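Local coordinates for protein ribulose bisphosphate carboxylase (Hyperthermus butylicus DSM 5456, PDB 6HUN) that probably catalyses the addition of carbon dioxide and water to ribulose 1,5-bisphosphate, giving two molecules of 3-phosphoglycerate, as part of an archaeal AMP degradation pathway, at residues Lys225-Asp228 with Arg229-Glu233; Gly124-Phe127 with Gly128-Ala131; Pro247-Glu250 with Met251-Arg254; Pro78-Phe81 with Glu82-Ala86. One frame throughout, in Å; residues are numbered along the deposited sequence.

Contact 1 (Lys225-Asp228 with Arg229-Glu233)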
# COMPACT_ATOMS: atom_id res chain seq x y z
N LYS A 225 0.24 -22.25 25.27
CA LYS A 225 -0.08 -23.37 26.17
C LYS A 225 -0.73 -24.51 25.39
O LYS A 225 -0.44 -25.69 25.64
CB LYS A 225 -0.99 -22.87 27.30
CG LYS A 225 -1.28 -23.81 28.45
CD LYS A 225 -2.37 -23.22 29.37
CE LYS A 225 -2.44 -21.67 29.26
NZ LYS A 225 -3.25 -21.09 30.38
N ALA A 226 -1.60 -24.19 24.42
CA ALA A 226 -2.20 -25.22 23.57
C ALA A 226 -1.16 -25.92 22.71
O ALA A 226 -1.24 -27.14 22.52
CB ALA A 226 -3.29 -24.64 22.66
N ILE A 227 -0.18 -25.18 22.20
CA ILE A 227 0.90 -25.77 21.40
C ILE A 227 1.72 -26.74 22.25
O ILE A 227 2.03 -27.86 21.81
CB ILE A 227 1.77 -24.65 20.79
CG1 ILE A 227 1.10 -24.12 19.51
CG2 ILE A 227 3.18 -25.08 20.48
CD1 ILE A 227 1.88 -22.96 18.84
N ASP A 228 2.09 -26.31 23.46
CA ASP A 228 2.91 -27.15 24.34
C ASP A 228 2.22 -28.48 24.67
O ASP A 228 2.87 -29.53 24.74
CB ASP A 228 3.25 -26.35 25.61
CG ASP A 228 4.06 -27.17 26.63
OD1 ASP A 228 5.29 -27.34 26.45
OD2 ASP A 228 3.45 -27.64 27.62
N ARG A 229 0.91 -28.46 24.90
CA ARG A 229 0.20 -29.71 25.10
C ARG A 229 0.28 -30.57 23.86
O ARG A 229 0.72 -31.73 23.92
CB ARG A 229 -1.25 -29.43 25.49
CG ARG A 229 -1.35 -28.62 26.77
CD ARG A 229 -2.31 -29.27 27.76
NE ARG A 229 -3.71 -29.08 27.34
CZ ARG A 229 -4.60 -30.06 27.17
NH1 ARG A 229 -4.25 -31.33 27.37
NH2 ARG A 229 -5.84 -29.76 26.78
N ALA A 230 -0.05 -29.99 22.69
CA ALA A 230 -0.09 -30.76 21.45
C ALA A 230 1.27 -31.33 21.08
O ALA A 230 1.33 -32.46 20.56
CB ALA A 230 -0.63 -29.92 20.29
N GLU A 231 2.36 -30.60 21.33
CA GLU A 231 3.68 -31.15 21.03
C GLU A 231 4.01 -32.31 21.97
O GLU A 231 4.68 -33.28 21.58
CB GLU A 231 4.74 -30.10 21.17
CG GLU A 231 4.64 -28.99 20.03
CD GLU A 231 5.60 -27.84 20.26
OE1 GLU A 231 5.78 -27.43 21.41
OE2 GLU A 231 6.18 -27.34 19.28
N LYS A 232 3.59 -32.20 23.22
CA LYS A 232 3.94 -33.23 24.20
C LYS A 232 3.16 -34.52 23.97
O LYS A 232 3.68 -35.62 24.25
CB LYS A 232 3.70 -32.67 25.60
CG LYS A 232 4.84 -31.82 26.08
CD LYS A 232 4.44 -31.05 27.33
CE LYS A 232 5.58 -30.16 27.84
NZ LYS A 232 5.12 -29.22 28.90
N GLU A 233 1.94 -34.42 23.46
CA GLU A 233 1.09 -35.57 23.20
C GLU A 233 1.36 -36.21 21.84
O GLU A 233 1.33 -37.44 21.72
CB GLU A 233 -0.37 -35.14 23.32
CG GLU A 233 -0.59 -34.29 24.55
CD GLU A 233 -1.84 -34.64 25.32
OE1 GLU A 233 -2.69 -33.75 25.46
OE2 GLU A 233 -1.95 -35.81 25.79
O HOH W 1 6.13 -26.06 24.48
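Asp228 and Lys232 lie one turn apart on helix 216-234, the helix of the beta-alpha-beta unit that links barrel strands 201-203 and 239-243, and their side chains slant across each other over its outer surface. The aspartate CG stands anti to the backbone N (chi1 177°), which turns the carboxylate from CB toward the following turn, where Lys232 NZ arrives. Lys232 runs out straight beyond CG and passes its methylenes over the Asp228 carbonyl oxygen, CG lying 3.3 Å from Asp228 O, before its amino group turns up at the carboxylate.

Ile227 and Glu231 make the neighbouring i to i+4 pair, and here the two side chains run alongside each other in the same direction. Ile227 CG2 packs at 3.6 Å from Glu231 OE1, while the other carboxylate oxygen, OE2, is taken by the backbone N of Lys238. On the buried side, Ala226 and Ala230 face helix 184-196, touching Tyr192 and Leu195 respectively; Arg229 makes a cation-pi contact with the same tyrosine and a long salt bridge to Glu233, NH1 to OE1 3.5 Å.

Beneath these side chains runs the regular helical ladder, with Glu231 N bonded to Ile227 O at 2.8 Å. The Asp228 carboxylate itself is held at both oxygens: OD1 accepts from a water at 2.5 Å, and OD2 receives Lys232 NZ on its syn lone pair at 2.6 Å.

Contact 2 (Gly124-Phe127 with Gly128-Ala131)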
# COMPACT_ATOMS: atom_id res chain seq x y z
N GLY A 124 5.13 4.54 -8.73
CA GLY A 124 4.73 5.77 -8.07
C GLY A 124 3.80 6.63 -8.90
O GLY A 124 2.69 6.21 -9.27
N ASN A 125 4.23 7.86 -9.24
CA ASN A 125 3.32 8.79 -9.90
C ASN A 125 2.92 8.36 -11.31
O ASN A 125 1.98 8.96 -11.89
CB ASN A 125 4.02 10.16 -10.04
CG ASN A 125 4.04 10.94 -8.75
OD1 ASN A 125 3.32 10.63 -7.80
ND2 ASN A 125 4.87 12.00 -8.71
N ILE A 126 3.72 7.48 -11.93
CA ILE A 126 3.42 7.11 -13.31
C ILE A 126 1.99 6.58 -13.47
O ILE A 126 1.39 6.73 -14.53
CB ILE A 126 4.44 6.10 -13.85
CG1 ILE A 126 4.59 4.86 -12.93
CG2 ILE A 126 5.81 6.85 -14.18
CD1 ILE A 126 5.66 3.88 -13.62
N PHE A 127 1.39 6.05 -12.40
CA PHE A 127 0.06 5.47 -12.55
C PHE A 127 -0.99 6.53 -12.77
O PHE A 127 -2.09 6.22 -13.26
CB PHE A 127 -0.36 4.74 -11.29
CG PHE A 127 0.28 3.39 -11.09
CD1 PHE A 127 0.00 2.32 -11.99
CD2 PHE A 127 1.16 3.20 -10.03
CE1 PHE A 127 0.58 1.07 -11.79
CE2 PHE A 127 1.77 1.96 -9.81
CZ PHE A 127 1.43 0.86 -10.72
N GLY A 128 -0.75 7.77 -12.29
CA GLY A 128 -1.78 8.80 -12.44
C GLY A 128 -1.53 9.81 -13.54
O GLY A 128 -2.21 10.84 -13.58
N MET A 129 -0.59 9.57 -14.44
CA MET A 129 -0.29 10.59 -15.45
C MET A 129 -1.44 10.69 -16.46
O MET A 129 -2.03 9.68 -16.84
CB MET A 129 1.04 10.24 -16.16
CG MET A 129 2.28 10.31 -15.24
SD MET A 129 3.80 9.99 -16.20
CE MET A 129 3.33 8.51 -17.04
N LYS A 130 -1.74 11.92 -16.91
CA LYS A 130 -2.86 12.13 -17.84
C LYS A 130 -2.64 11.46 -19.21
O LYS A 130 -3.61 11.13 -19.92
CB LYS A 130 -3.09 13.63 -18.08
CG LYS A 130 -3.28 14.54 -16.86
CD LYS A 130 -2.97 16.00 -17.29
CE LYS A 130 -3.36 16.19 -18.77
NZ LYS A 130 -2.67 17.30 -19.51
N ALA A 131 -1.39 11.29 -19.63
CA ALA A 131 -1.09 10.65 -20.90
C ALA A 131 -1.39 9.15 -20.90
O ALA A 131 -1.33 8.51 -21.96
CB ALA A 131 0.39 10.84 -21.25
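Met129 folds back against Ile126, and the two side chains run together in the same direction. The touching is done by the methionine's end: CE reaches 4.1 Å from Ile126 CG2 and lies 3.6 Å from the carbonyl oxygen Ile126 O. A bend at the last torsion (chi3 -50°) brings that methyl back over the turn, while CG passes 3.6 Å from Asn125 O. In Ile126 itself CG1 takes the crowded position between the backbone N and the carbonyl carbon (chi1 53°), which leaves CG2 anti to the carbonyl carbon, on the side where Met129 CE arrives.

The backbone under this pair is a tight turn. Gly128 N donates to Asn125 O at 3.0 Å, but the donor sits above the carbonyl plane, 53° out of it. A longer, weak bond follows from Met129 N to Ile126 O, 3.5 Å, although its N-H points almost straight at the oxygen.

Further out, helix 55-65 covers the methionine through Ile62 and Glu65, and Glu65 also accepts a hydrogen bond from Asn125 ND2. Ile126 and Phe127 pack on Leu135 and Val137 of strand 132-141 respectively, and the Phe127 ring meets His308 edge-to-face. Arg304 of the second subunit donates to Phe127 O, which brings the turn into the dimer interface.

Residues 126-127 form a short 3-10 segment, and the i to i+3 bond into Gly128 is the kind of closure such a turn makes; here it lies in the connection from helix 115-122 to strand 132-141 of the N-terminal domain.

Contact 3 (Pro247-Glu250 with Met251-Arg254)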
# COMPACT_ATOMS: atom_id res chain seq x y z
N PRO A 247 0.68 -0.65 14.41
CA PRO A 247 1.65 0.45 14.33
C PRO A 247 3.00 -0.07 14.83
O PRO A 247 3.08 -1.03 15.61
CB PRO A 247 1.05 1.54 15.25
CG PRO A 247 -0.46 1.22 15.28
CD PRO A 247 -0.48 -0.33 15.27
N ILE A 248 4.08 0.59 14.37
CA ILE A 248 5.45 0.06 14.50
C ILE A 248 5.79 -0.27 15.97
O ILE A 248 6.26 -1.38 16.28
CB ILE A 248 6.47 1.06 13.89
CG1 ILE A 248 6.32 1.18 12.33
CG2 ILE A 248 7.94 0.74 14.31
CD1 ILE A 248 6.48 -0.16 11.44
N ARG A 249 5.59 0.68 16.90
CA ARG A 249 5.93 0.38 18.29
C ARG A 249 5.12 -0.81 18.84
O ARG A 249 5.68 -1.67 19.57
CB ARG A 249 5.76 1.66 19.12
CG ARG A 249 7.05 2.44 19.10
CD ARG A 249 6.95 3.86 19.63
NE ARG A 249 8.19 4.58 19.33
CZ ARG A 249 8.41 5.88 19.54
NH1 ARG A 249 7.46 6.67 20.05
NH2 ARG A 249 9.59 6.39 19.21
N GLU A 250 3.83 -0.93 18.47
CA GLU A 250 3.07 -2.09 18.96
C GLU A 250 3.55 -3.38 18.30
O GLU A 250 3.59 -4.45 18.96
CB GLU A 250 1.56 -1.86 18.73
CG GLU A 250 0.85 -1.00 19.81
CD GLU A 250 1.04 -1.59 21.24
OE1 GLU A 250 0.86 -2.84 21.43
OE2 GLU A 250 1.39 -0.81 22.17
N MET A 251 3.93 -3.31 17.01
CA MET A 251 4.43 -4.52 16.34
C MET A 251 5.73 -5.00 16.98
O MET A 251 5.94 -6.22 17.19
CB MET A 251 4.67 -4.23 14.85
CG MET A 251 5.26 -5.46 14.08
SD MET A 251 5.64 -5.07 12.38
CE MET A 251 7.13 -4.13 12.57
N GLU A 252 6.63 -4.05 17.27
CA GLU A 252 7.91 -4.40 17.91
C GLU A 252 7.68 -5.14 19.22
O GLU A 252 8.35 -6.15 19.51
CB GLU A 252 8.74 -3.12 18.17
CG GLU A 252 9.32 -2.48 16.91
CD GLU A 252 9.84 -1.06 17.17
OE1 GLU A 252 9.48 -0.46 18.20
OE2 GLU A 252 10.62 -0.53 16.33
N LYS A 253 6.73 -4.67 20.03
CA LYS A 253 6.48 -5.37 21.30
C LYS A 253 5.92 -6.76 21.06
O LYS A 253 6.21 -7.71 21.81
CB LYS A 253 5.50 -4.57 22.16
CG LYS A 253 6.07 -3.23 22.61
CD LYS A 253 4.99 -2.10 22.71
CE LYS A 253 4.56 -1.90 24.16
NZ LYS A 253 3.70 -0.70 24.36
N ARG A 254 5.04 -6.89 20.05
CA ARG A 254 4.39 -8.17 19.81
C ARG A 254 5.37 -9.17 19.22
O ARG A 254 5.28 -10.37 19.54
CB ARG A 254 3.16 -7.99 18.90
CG ARG A 254 2.06 -7.17 19.59
CD ARG A 254 0.89 -6.65 18.69
NE ARG A 254 0.21 -5.58 19.42
CZ ARG A 254 -0.87 -4.92 18.99
NH1 ARG A 254 -1.46 -5.25 17.86
NH2 ARG A 254 -1.38 -3.92 19.70
O HOH W 2 8.11 -0.97 21.08
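Glu250 is gripped by two cations, one on each oxygen. OE1 takes Arg254 NH2 at 3.0 Å on its anti side, and OE2 takes Lys253 NZ at 3.2 Å on its syn side; both donors sit just over 30° out of the carboxylate plane. Carboxylate and guanidinium are turned 57° against each other, and Glu250 CB lies over one guanidinium face, near the rim. The bend at Glu250 chi2 (-56°) turns the carboxylate back between its two partners. With an alanine here, Lys253 NZ would probably lose this mate and the guanidinium its carboxylate, leaving Arg254 to rely on Glu111 of the second subunit.

All of this sits on the first turns of helix 248-260, which joins strands 239-243 and 265-269 of the TIM barrel and has Pro247 as its N-cap residue. Its backbone bonds begin with Met251 N to Pro247 O, 2.8 Å.

The van der Waals contacts lie on the side facing helix 275-288. Ile248 CD1 is 4.2 Å from Met251 CE, and both side chains touch His280 of the same chain; His280 of the second subunit also packs on Ile248. Glu252 OE2 lies 3.6 Å from Ile248 CG2.

As for polar contacts, that oxygen is hydrogen-bonded to NE2 of the same-chain His280, and a water donates to Arg249 O at 2.9 Å and to Glu252 OE1 at 3.2 Å.

Contact 4 (Pro78-Phe81 with Glu82-Ala86)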
# COMPACT_ATOMS: atom_id res chain seq x y z
N PRO A 78 23.08 19.63 -13.21
CA PRO A 78 22.98 18.33 -12.54
C PRO A 78 23.97 17.35 -13.14
O PRO A 78 23.75 16.81 -14.23
CB PRO A 78 21.52 17.92 -12.79
CG PRO A 78 21.08 18.72 -14.02
CD PRO A 78 22.18 19.70 -14.38
N SER A 79 25.09 17.13 -12.43
CA SER A 79 26.14 16.26 -12.95
C SER A 79 25.71 14.81 -13.11
O SER A 79 26.45 14.04 -13.72
CB SER A 79 27.39 16.31 -12.05
OG SER A 79 27.09 16.34 -10.67
N TRP A 80 24.53 14.43 -12.61
CA TRP A 80 24.10 13.03 -12.67
C TRP A 80 22.84 12.82 -13.50
O TRP A 80 22.30 11.70 -13.53
CB TRP A 80 23.90 12.49 -11.26
CG TRP A 80 25.17 12.13 -10.58
CD1 TRP A 80 26.10 13.00 -10.09
CD2 TRP A 80 25.67 10.81 -10.32
NE1 TRP A 80 27.15 12.31 -9.54
CE2 TRP A 80 26.91 10.96 -9.67
CE3 TRP A 80 25.20 9.52 -10.59
CZ2 TRP A 80 27.68 9.87 -9.26
CZ3 TRP A 80 25.98 8.43 -10.19
CH2 TRP A 80 27.20 8.62 -9.54
N PHE A 81 22.37 13.85 -14.22
CA PHE A 81 21.11 13.73 -14.96
C PHE A 81 21.20 12.69 -16.08
O PHE A 81 20.40 11.74 -16.13
CB PHE A 81 20.71 15.10 -15.52
CG PHE A 81 19.45 15.07 -16.34
CD1 PHE A 81 18.21 15.24 -15.74
CD2 PHE A 81 19.50 14.87 -17.71
CE1 PHE A 81 17.04 15.23 -16.49
CE2 PHE A 81 18.34 14.82 -18.47
CZ PHE A 81 17.11 15.01 -17.86
N GLU A 82 22.14 12.87 -17.03
CA GLU A 82 22.22 11.92 -18.14
C GLU A 82 22.60 10.53 -17.67
O GLU A 82 22.18 9.53 -18.27
CB GLU A 82 23.20 12.40 -19.22
CG GLU A 82 22.69 13.57 -20.07
CD GLU A 82 21.67 13.13 -21.12
OE1 GLU A 82 20.82 13.97 -21.50
OE2 GLU A 82 21.69 11.96 -21.55
N LYS A 83 23.36 10.44 -16.57
CA LYS A 83 23.76 9.16 -15.99
C LYS A 83 22.57 8.41 -15.39
O LYS A 83 22.44 7.19 -15.57
CB LYS A 83 24.83 9.41 -14.92
CG LYS A 83 25.16 8.20 -14.03
CD LYS A 83 25.61 6.98 -14.87
CE LYS A 83 25.03 5.66 -14.29
NZ LYS A 83 24.68 4.69 -15.39
N LEU A 84 21.70 9.11 -14.68
CA LEU A 84 20.58 8.48 -13.98
C LEU A 84 19.36 8.26 -14.86
O LEU A 84 18.36 7.76 -14.36
CB LEU A 84 20.18 9.35 -12.79
CG LEU A 84 21.20 9.42 -11.67
CD1 LEU A 84 20.76 10.38 -10.57
CD2 LEU A 84 21.43 8.00 -11.12
N LYS A 85 19.40 8.61 -16.14
CA LYS A 85 18.17 8.68 -16.91
C LYS A 85 17.71 7.30 -17.41
O LYS A 85 18.53 6.50 -17.87
CB LYS A 85 18.36 9.62 -18.08
CG LYS A 85 17.34 9.41 -19.16
CD LYS A 85 17.88 9.90 -20.47
CE LYS A 85 18.46 11.26 -20.28
NZ LYS A 85 18.18 12.07 -21.47
N ALA A 86 16.40 7.04 -17.34
CA ALA A 86 15.86 5.75 -17.78
C ALA A 86 15.52 5.78 -19.27
O ALA A 86 15.25 6.85 -19.83
CB ALA A 86 14.61 5.36 -16.96
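A type I beta turn from Pro78 to Phe81 leads straight into the short, weakly bonded helix 81-84, and the two are stitched together where Leu84 meets Trp80. Leu84 N donates to Trp80 O at 2.9 Å and, weakly, to Phe81 O. The leucine side chain folds over the same carbonyl, CG 3.1 Å from Trp80 O, and sets CD1 at 3.8 Å from Trp80 CB, while CD2 comes to the edge of the indole near its plane.

Lys83 runs alongside the tryptophan, its CG 3.7 Å from Trp80 CE3; CG stands anti to the backbone N (chi1 169°), a torsion that brings it beside the six-membered ring, while the rest of the chain leads away. This element of the N-terminal domain reaches into the dimer interface: the indole meets Phe213 of the second subunit, and Leu84 packs on the same phenylalanine.

The Phe81 ring crosses the Lys85 chain obliquely, CE2 standing 4.0 Å from Lys85 CE, and it meets Trp71 edge-to-face and packs on Pro178 of the second subunit. A serine in place of this phenylalanine would probably cost Trp71 its edge-to-face partner and open a gap beside Lys85 CE and Pro178 of the second subunit. Lys85 NZ forms salt bridges to Glu28 and to Glu82, whose OE1 it reaches at 3.3 Å from above the carboxylate plane.

How the contacts relate
All four contacts are local and none touches another. Contacts 1 and 3 sit on the TIM-barrel helices before and after strand 239-243, their centres about 27 Å apart. Contacts 2 and 4 belong to the N-terminal domain, with centres about 21 Å apart and nearest atoms about 9 Å apart. Contacts 2, 3 and 4 all touch the second subunit; contact 1 does not, and its centre is about 60 Å from that of contact 4. Relative to the predicted active site, the Ile227 side chain is about 10 Å from that of Lys203, and the Met251 side chain about 12 Å from that of His295. Contact 2 packs Asn125 on Glu206 of the second subunit, a predicted magnesium ligand.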